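Side-chain contacts in PAN2-PAN3 deadenylation complex catalytic subunit pan2 (Neurospora crassa, PDB 4CZW), which probably shortens the poly(A) tails of mRNA as the catalytic exonuclease subunit of the PAN2-PAN3 deadenylation complex: residues M66-A71 and M403-R408; Y302-E305 and L311-N314; V503-E508 and I512-L517. All blocks are in the same frame, centred on the assembly; numbering follows the deposited sequence.

Interaction 1: residues M66-A71 and M403-R408; sequences MALQHA and MDWKTR. With ZN (zinc ion), chain B.
L68 and Q69 of helix 61-71 meet the short helix 404-407, and W405 carries nearly all of the second segment's share. M403, a selenomethionine, sits at the N-cap of that helix. Its carbonyl O accepts from K406 N, T407 N and T407 OG1, the last at 3.1 Å from above the carbonyl plane. D404 only borders the contact. Its OD2 faces R408 NH2 within its own segment, 3.6 Å away in a salt bridge, and is also hydrogen-bonded to S156 OG. W405 points toward helix 61-71. Its CG lies between the backbone N and the carbonyl carbon (chi1 67°), which lays one indole face over L68. L68 CB stands 3.8 Å from the centroid of the five-membered ring and only 6° off its normal, a CH-pi contact. The CD1 branch of L68 reaches on to W405 CE2 at 3.7 Å. Q69 bends at chi2 and brings its amide to the indole edge, where NE2 is 3.8 Å from W405 CD1. The amide and ring planes are nearly perpendicular, at 88°. NE2 is hydrogen-bonded to N65 OD1 and, weakly, to N402 OD1, which helps to orient the amide. K406 CB covers the indole face opposite L68. The ring is thus sandwiched between a helix neighbour and a partner helix. One residue past Q69, H70 turns away from this contact, and its NE2 binds zinc at 2.0 Å, with C75, C80 and C83 completing the site. L68 and H70 thus serve different faces of one helix. Helix 81-94 packs nearby, with L82 against A67 and H70, and Q93 against W405. W405 also touches W537 and N541 of helix 529-541, in the exonuclease part, so the contact lies where the USP-like domain, predicted to be inactive, meets the nuclease.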
loop_
_atom_site.group_PDB
_atom_site.type_symbol
_atom_site.label_atom_id
_atom_site.label_comp_id
_atom_site.label_asym_id
_atom_site.label_seq_id
_atom_site.Cartn_x
_atom_site.Cartn_y
_atom_site.Cartn_z
HETATM N N MSE A 66 9.603 -0.022 6.873
HETATM C CA MSE A 66 10.530 0.067 5.750
HETATM C C MSE A 66 10.042 1.028 4.670
HETATM O O MSE A 66 10.801 1.865 4.180
HETATM C CB MSE A 66 10.747 -1.322 5.150
HETATM C CG MSE A 66 11.765 -1.385 4.029
HETATM SE SE MSE A 66 11.838 -3.167 3.240
HETATM C CE MSE A 66 11.957 -4.210 4.879
ATOM N N ALA A 67 8.768 0.908 4.312
ATOM C CA ALA A 67 8.182 1.732 3.261
ATOM C C ALA A 67 8.023 3.184 3.702
ATOM O O ALA A 67 8.276 4.108 2.928
ATOM C CB ALA A 67 6.837 1.161 2.835
ATOM N N LEU A 68 7.604 3.379 4.949
ATOM C CA LEU A 68 7.370 4.718 5.478
ATOM C C LEU A 68 8.669 5.500 5.649
ATOM O O LEU A 68 8.708 6.706 5.409
ATOM C CB LEU A 68 6.625 4.640 6.812
ATOM C CG LEU A 68 5.162 4.202 6.731
ATOM C CD1 LEU A 68 4.569 4.051 8.122
ATOM C CD2 LEU A 68 4.353 5.191 5.907
ATOM N N GLN A 69 9.729 4.812 6.063
ATOM C CA GLN A 69 11.028 5.454 6.241
ATOM C C GLN A 69 11.592 5.925 4.904
ATOM O O GLN A 69 12.371 6.874 4.853
ATOM C CB GLN A 69 12.019 4.506 6.923
ATOM C CG GLN A 69 11.625 4.073 8.329
ATOM C CD GLN A 69 11.667 5.204 9.336
ATOM O OE1 GLN A 69 12.302 6.233 9.108
ATOM N NE2 GLN A 69 10.987 5.017 10.462
ATOM N N HIS A 70 11.194 5.257 3.825
ATOM C CA HIS A 70 11.636 5.642 2.489
ATOM C C HIS A 70 10.744 6.719 1.881
ATOM O O HIS A 70 11.235 7.687 1.302
ATOM C CB HIS A 70 11.674 4.431 1.558
ATOM C CG HIS A 70 11.897 4.789 0.122
ATOM N ND1 HIS A 70 13.123 5.189 -0.363
ATOM C CD2 HIS A 70 11.047 4.828 -0.931
ATOM C CE1 HIS A 70 13.022 5.448 -1.654
ATOM N NE2 HIS A 70 11.771 5.238 -2.024
ATOM N N ALA A 71 9.433 6.539 2.010
ATOM C CA ALA A 71 8.467 7.475 1.446
ATOM C C ALA A 71 8.608 8.868 2.054
ATOM O O ALA A 71 8.279 9.870 1.419
ATOM C CB ALA A 71 7.053 6.955 1.646
HETATM N N MSE A 403 8.524 6.292 14.638
HETATM C CA MSE A 403 7.806 7.465 14.144
HETATM C C MSE A 403 8.732 8.560 13.622
HETATM O O MSE A 403 8.295 9.687 13.390
HETATM C CB MSE A 403 6.913 8.037 15.249
HETATM C CG MSE A 403 5.853 7.074 15.760
HETATM SE SE MSE A 403 4.604 6.532 14.366
HETATM C CE MSE A 403 4.012 8.300 13.794
ATOM N N ASP A 404 10.006 8.229 13.432
ATOM C CA ASP A 404 10.980 9.215 12.977
ATOM C C ASP A 404 10.723 9.644 11.534
ATOM O O ASP A 404 11.132 10.731 11.123
ATOM C CB ASP A 404 12.402 8.671 13.112
ATOM C CG ASP A 404 12.749 8.296 14.539
ATOM O OD1 ASP A 404 12.071 8.785 15.468
ATOM O OD2 ASP A 404 13.704 7.514 14.734
ATOM N N TRP A 405 10.048 8.790 10.770
ATOM C CA TRP A 405 9.699 9.117 9.392
ATOM C C TRP A 405 8.741 10.303 9.364
ATOM O O TRP A 405 8.761 11.112 8.437
ATOM C CB TRP A 405 9.074 7.911 8.683
ATOM C CG TRP A 405 7.735 7.500 9.231
ATOM C CD1 TRP A 405 7.499 6.598 10.226
ATOM C CD2 TRP A 405 6.448 7.976 8.810
ATOM N NE1 TRP A 405 6.148 6.483 10.452
ATOM C CE2 TRP A 405 5.483 7.318 9.597
ATOM C CE3 TRP A 405 6.023 8.896 7.846
ATOM C CZ2 TRP A 405 4.115 7.549 9.449
ATOM C CZ3 TRP A 405 4.665 9.123 7.700
ATOM C CH2 TRP A 405 3.727 8.454 8.497
ATOM N N LYS A 406 7.908 10.400 10.394
ATOM C CA LYS A 406 6.957 11.495 10.518
ATOM C C LYS A 406 7.595 12.671 11.249
ATOM O O LYS A 406 7.408 13.827 10.870
ATOM C CB LYS A 406 5.698 11.024 11.249
ATOM C CG LYS A 406 4.522 11.981 11.172
ATOM C CD LYS A 406 3.269 11.336 11.743
ATOM C CE LYS A 406 2.059 12.241 11.600
ATOM N NZ LYS A 406 0.821 11.578 12.098
ATOM N N THR A 407 8.356 12.362 12.295
ATOM C CA THR A 407 9.037 13.375 13.093
ATOM C C THR A 407 10.043 14.167 12.262
ATOM O O THR A 407 10.060 15.398 12.296
ATOM C CB THR A 407 9.764 12.744 14.298
ATOM O OG1 THR A 407 8.802 12.157 15.183
ATOM C CG2 THR A 407 10.566 13.791 15.052
ATOM N N ARG A 408 10.879 13.457 11.511
ATOM C CA ARG A 408 11.868 14.103 10.658
ATOM C C ARG A 408 11.505 13.950 9.184
ATOM O O ARG A 408 12.350 13.604 8.357
ATOM C CB ARG A 408 13.263 13.537 10.927
ATOM C CG ARG A 408 13.776 13.818 12.331
ATOM C CD ARG A 408 15.250 13.476 12.466
ATOM N NE ARG A 408 15.510 12.054 12.265
ATOM C CZ ARG A 408 15.472 11.145 13.233
ATOM N NH1 ARG A 408 15.180 11.508 14.476
ATOM N NH2 ARG A 408 15.722 9.872 12.961
HETATM ZN ZN ZN B . 10.834 6.269 -3.507
#

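Interaction 2: residues Y302-E305 and L311-N314; sequences YCYE and LHLN
The phenol ring of Y304 and the imidazole of H312 lie face to face. Their centroids are 3.9 Å apart and the planes are inclined by 28°, so the stack is not quite flat. Over one face of Y304 lies H312 CD2, shifted toward the rim. Over one face of H312 lies Y304 CE1, again off centre. The overlap is on the hydroxyl side of the phenol. H312 NE2 sits 3.4 Å from both Y304 CE1 and Y304 CZ, while Y304 OH is 3.5 Å from H312 NE2. Both rings reach this place with CG beside the backbone N and anti to the carbonyl carbon, at chi1 -53° for Y304. Y304 points from strand 300-305 toward helix 306-314, which follows it directly in the chain, and H312 points back. The stack therefore ties a strand to the helix after it, at the surface of the USP-like domain. I295 of strand 291-297 also touches Y304. With an alanine in place of Y304, the H312 imidazole is likely to lose its stacking partner and that side of the ring its cover. H312 ND1 is bonded to D308 O, one helical turn back, which helps to set the rotation of the imidazole. This bond to a carbonyl suggests that ND1 carries a proton. In a neutral histidine, NE2 would then present its lone pair in the ring plane, leaving pi overlap and dispersion to join the two rings.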
loop_
_atom_site.group_PDB
_atom_site.type_symbol
_atom_site.label_atom_id
_atom_site.label_comp_id
_atom_site.label_asym_id
_atom_site.label_seq_id
_atom_site.Cartn_x
_atom_site.Cartn_y
_atom_site.Cartn_z
ATOM N N TYR A 302 17.150 -25.813 9.914
ATOM C CA TYR A 302 16.296 -26.687 10.708
ATOM C C TYR A 302 15.114 -25.912 11.283
ATOM O O TYR A 302 15.295 -24.931 12.001
ATOM C CB TYR A 302 17.102 -27.341 11.832
ATOM C CG TYR A 302 18.366 -28.017 11.350
ATOM C CD1 TYR A 302 18.343 -29.325 10.885
ATOM C CD2 TYR A 302 19.582 -27.344 11.355
ATOM C CE1 TYR A 302 19.494 -29.945 10.441
ATOM C CE2 TYR A 302 20.738 -27.957 10.913
ATOM C CZ TYR A 302 20.689 -29.257 10.457
ATOM O OH TYR A 302 21.839 -29.872 10.016
ATOM N N CYS A 303 13.904 -26.361 10.964
ATOM C CA CYS A 303 12.696 -25.672 11.404
ATOM C C CYS A 303 11.897 -26.512 12.397
ATOM O O CYS A 303 11.792 -27.730 12.253
ATOM C CB CYS A 303 11.823 -25.311 10.201
ATOM S SG CYS A 303 10.366 -24.322 10.607
ATOM N N TYR A 304 11.333 -25.852 13.405
ATOM C CA TYR A 304 10.557 -26.542 14.430
ATOM C C TYR A 304 9.236 -25.829 14.705
ATOM O O TYR A 304 9.119 -24.619 14.514
ATOM C CB TYR A 304 11.366 -26.665 15.722
ATOM C CG TYR A 304 12.730 -27.287 15.529
ATOM C CD1 TYR A 304 12.881 -28.664 15.449
ATOM C CD2 TYR A 304 13.865 -26.495 15.424
ATOM C CE1 TYR A 304 14.126 -29.238 15.270
ATOM C CE2 TYR A 304 15.113 -27.059 15.246
ATOM C CZ TYR A 304 15.239 -28.429 15.170
ATOM O OH TYR A 304 16.481 -28.994 14.992
ATOM N N GLU A 305 8.244 -26.592 15.158
ATOM C CA GLU A 305 6.922 -26.045 15.438
ATOM C C GLU A 305 6.248 -26.799 16.581
ATOM O O GLU A 305 6.666 -27.899 16.941
ATOM C CB GLU A 305 6.045 -26.103 14.186
ATOM C CG GLU A 305 5.704 -27.515 13.740
ATOM C CD GLU A 305 4.939 -27.550 12.431
ATOM O OE1 GLU A 305 5.517 -27.166 11.393
ATOM O OE2 GLU A 305 3.759 -27.959 12.441
ATOM N N LEU A 311 10.341 -27.384 23.156
ATOM C CA LEU A 311 11.359 -28.238 23.753
ATOM C C LEU A 311 12.764 -27.752 23.407
ATOM O O LEU A 311 13.635 -27.684 24.273
ATOM C CB LEU A 311 11.175 -29.686 23.297
ATOM C CG LEU A 311 12.102 -30.727 23.928
ATOM C CD1 LEU A 311 11.916 -30.764 25.437
ATOM C CD2 LEU A 311 11.861 -32.099 23.319
ATOM N N HIS A 312 12.974 -27.415 22.138
ATOM C CA HIS A 312 14.270 -26.930 21.676
ATOM C C HIS A 312 14.626 -25.585 22.299
ATOM O O HIS A 312 15.797 -25.299 22.552
ATOM C CB HIS A 312 14.288 -26.818 20.150
ATOM C CG HIS A 312 14.614 -28.102 19.454
ATOM N ND1 HIS A 312 13.790 -29.206 19.498
ATOM C CD2 HIS A 312 15.679 -28.458 18.696
ATOM C CE1 HIS A 312 14.331 -30.186 18.798
ATOM N NE2 HIS A 312 15.478 -29.759 18.301
ATOM N N LEU A 313 13.612 -24.762 22.544
ATOM C CA LEU A 313 13.821 -23.454 23.153
ATOM C C LEU A 313 14.235 -23.580 24.617
ATOM O O LEU A 313 14.985 -22.750 25.130
ATOM C CB LEU A 313 12.557 -22.600 23.031
ATOM C CG LEU A 313 12.272 -22.038 21.637
ATOM C CD1 LEU A 313 10.915 -21.357 21.596
ATOM C CD2 LEU A 313 13.367 -21.071 21.218
ATOM N N ASN A 314 13.746 -24.621 25.284
ATOM C CA ASN A 314 14.105 -24.865 26.676
ATOM C C ASN A 314 15.532 -25.389 26.804
ATOM O O ASN A 314 16.210 -25.138 27.800
ATOM C CB ASN A 314 13.124 -25.848 27.321
ATOM C CG ASN A 314 11.728 -25.269 27.464
ATOM O OD1 ASN A 314 11.549 -24.052 27.485
ATOM N ND2 ASN A 314 10.733 -26.142 27.573
#

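Interaction 3: residues V503-E508 and I512-L517; sequences VDYLTE and ITPTDL
The Y505 ring is turned toward I512, P514 and L517 with CG beside the backbone N, anti to the carbonyl carbon (chi1 -80°). T507 puts OG1 in the same position (chi1 -49°), where it can reach forward along the chain to the I512 carbonyl. P514 CG lies over the centre of one Y505 ring face, 3.8 Å from the centroid and 11° off the normal, a CH-pi contact. The ring also rests on the proline backbone, with Y505 CE2 3.5 Å from P514 CA. L517 CD1 comes to the same Y505 CE2 at 3.8 Å, and I512 CG2 lies near the ring edge. T507 OG1 donates to I512 O at 3.1 Å, tilted out of the carbonyl plane. D504 OD1 accepts from L506 N at 2.8 Å in an Asx turn, and D516 OD2 accepts from T513 N at 2.9 Å through its anti lone pair. Helix 507-510 begins in the first segment and leads the chain round toward I512. These turns border the mixed sheet of the exonuclease domain. V503 and D504 pair with R450 of strand 441-451 in a classic beta bulge. I512 touches Y495 of strand 490-496 and lies about 4 Å, side chain to side chain, from E447, a probable ligand of the catalytic metals.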
loop_
_atom_site.group_PDB
_atom_site.type_symbol
_atom_site.label_atom_id
_atom_site.label_comp_id
_atom_site.label_asym_id
_atom_site.label_seq_id
_atom_site.Cartn_x
_atom_site.Cartn_y
_atom_site.Cartn_z
ATOM N N VAL A 503 -9.462 10.123 -22.514
ATOM C CA VAL A 503 -10.634 10.050 -23.377
ATOM C C VAL A 503 -11.312 11.413 -23.492
ATOM O O VAL A 503 -11.717 11.828 -24.578
ATOM C CB VAL A 503 -11.649 9.012 -22.858
ATOM C CG1 VAL A 503 -12.899 9.003 -23.725
ATOM C CG2 VAL A 503 -11.015 7.632 -22.817
ATOM N N ASP A 504 -11.426 12.108 -22.364
ATOM C CA ASP A 504 -12.064 13.418 -22.337
ATOM C C ASP A 504 -11.314 14.363 -21.404
ATOM O O ASP A 504 -11.014 14.015 -20.261
ATOM C CB ASP A 504 -13.527 13.289 -21.903
ATOM C CG ASP A 504 -14.362 14.496 -22.287
ATOM O OD1 ASP A 504 -13.807 15.611 -22.381
ATOM O OD2 ASP A 504 -15.582 14.328 -22.493
ATOM N N TYR A 505 -11.015 15.562 -21.896
ATOM C CA TYR A 505 -10.310 16.560 -21.101
ATOM C C TYR A 505 -11.266 17.358 -20.221
ATOM O O TYR A 505 -10.835 18.030 -19.283
ATOM C CB TYR A 505 -9.520 17.505 -22.009
ATOM C CG TYR A 505 -8.208 16.931 -22.492
ATOM C CD1 TYR A 505 -8.160 16.084 -23.592
ATOM C CD2 TYR A 505 -7.016 17.236 -21.848
ATOM C CE1 TYR A 505 -6.961 15.557 -24.036
ATOM C CE2 TYR A 505 -5.814 16.714 -22.284
ATOM C CZ TYR A 505 -5.792 15.876 -23.379
ATOM O OH TYR A 505 -4.595 15.355 -23.816
ATOM N N LEU A 506 -12.558 17.272 -20.531
ATOM C CA LEU A 506 -13.599 17.988 -19.793
ATOM C C LEU A 506 -13.289 19.481 -19.724
ATOM O O LEU A 506 -13.244 20.068 -18.644
ATOM C CB LEU A 506 -13.755 17.409 -18.384
ATOM C CG LEU A 506 -14.013 15.903 -18.290
ATOM C CD1 LEU A 506 -14.057 15.450 -16.838
ATOM C CD2 LEU A 506 -15.300 15.529 -19.008
ATOM N N THR A 507 -13.076 20.086 -20.889
ATOM C CA THR A 507 -12.650 21.478 -20.976
ATOM C C THR A 507 -13.723 22.446 -20.482
ATOM O O THR A 507 -13.412 23.467 -19.872
ATOM C CB THR A 507 -12.262 21.849 -22.420
ATOM O OG1 THR A 507 -11.366 20.861 -22.945
ATOM C CG2 THR A 507 -11.586 23.213 -22.463
ATOM N N GLU A 508 -14.985 22.126 -20.743
ATOM C CA GLU A 508 -16.081 22.970 -20.282
ATOM C C GLU A 508 -16.217 22.906 -18.763
ATOM O O GLU A 508 -16.598 23.884 -18.122
ATOM C CB GLU A 508 -17.397 22.561 -20.944
ATOM C CG GLU A 508 -17.418 22.723 -22.454
ATOM C CD GLU A 508 -18.796 22.485 -23.043
ATOM O OE1 GLU A 508 -19.768 22.394 -22.266
ATOM O OE2 GLU A 508 -18.905 22.388 -24.284
ATOM N N ILE A 512 -9.398 22.708 -18.729
ATOM C CA ILE A 512 -8.125 22.076 -19.056
ATOM C C ILE A 512 -8.012 21.783 -20.549
ATOM O O ILE A 512 -8.891 21.150 -21.136
ATOM C CB ILE A 512 -7.930 20.766 -18.267
ATOM C CG1 ILE A 512 -8.028 21.029 -16.763
ATOM C CG2 ILE A 512 -6.592 20.129 -18.612
ATOM C CD1 ILE A 512 -6.968 21.972 -16.237
ATOM N N THR A 513 -6.928 22.253 -21.155
ATOM C CA THR A 513 -6.664 22.013 -22.569
ATOM C C THR A 513 -5.503 21.032 -22.723
ATOM O O THR A 513 -4.657 20.933 -21.833
ATOM C CB THR A 513 -6.336 23.324 -23.312
ATOM O OG1 THR A 513 -5.032 23.781 -22.936
ATOM C CG2 THR A 513 -7.365 24.397 -22.983
ATOM N N PRO A 514 -5.463 20.295 -23.846
ATOM C CA PRO A 514 -4.363 19.362 -24.120
ATOM C C PRO A 514 -2.987 20.025 -24.081
ATOM O O PRO A 514 -1.993 19.354 -23.804
ATOM C CB PRO A 514 -4.679 18.855 -25.529
ATOM C CG PRO A 514 -6.157 18.960 -25.632
ATOM C CD PRO A 514 -6.529 20.196 -24.861
ATOM N N THR A 515 -2.938 21.324 -24.358
ATOM C CA THR A 515 -1.689 22.072 -24.323
ATOM C C THR A 515 -1.132 22.141 -22.902
ATOM O O THR A 515 0.075 22.021 -22.693
ATOM C CB THR A 515 -1.876 23.500 -24.872
ATOM O OG1 THR A 515 -2.355 23.434 -26.222
ATOM C CG2 THR A 515 -0.561 24.268 -24.843
ATOM N N ASP A 516 -2.023 22.320 -21.929
ATOM C CA ASP A 516 -1.627 22.419 -20.526
ATOM C C ASP A 516 -0.930 21.153 -20.032
ATOM O O ASP A 516 -0.083 21.209 -19.141
ATOM C CB ASP A 516 -2.843 22.710 -19.644
ATOM C CG ASP A 516 -3.527 24.015 -20.002
ATOM O OD1 ASP A 516 -2.950 25.086 -19.721
ATOM O OD2 ASP A 516 -4.646 23.970 -20.554
ATOM N N LEU A 517 -1.290 20.014 -20.615
ATOM C CA LEU A 517 -0.732 18.734 -20.195
ATOM C C LEU A 517 0.337 18.229 -21.162
ATOM O O LEU A 517 0.971 17.204 -20.916
ATOM C CB LEU A 517 -1.843 17.692 -20.052
ATOM C CG LEU A 517 -2.987 18.056 -19.103
ATOM C CD1 LEU A 517 -3.988 16.914 -19.001
ATOM C CD2 LEU A 517 -2.452 18.434 -17.730
#

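In the fold
Interaction 1 is the buried one and lies closest to the centre of the chain. Interaction 3 is partly buried and interaction 2 is at the surface. No two of them share a helix or strand. Interactions 2 and 3 lie on opposite sides of the chain's centre, with centres about 64 Å apart, one in the USP-like domain and the other in the exonuclease. Both are local, closing short turns of chain, whereas interaction 1 joins helices more than 330 residues apart. An aromatic ring carries each contact. It meets aliphatic carbon in 1 and 3 but another aromatic ring in 2. Only interaction 3 adds a hydrogen bond between its segments.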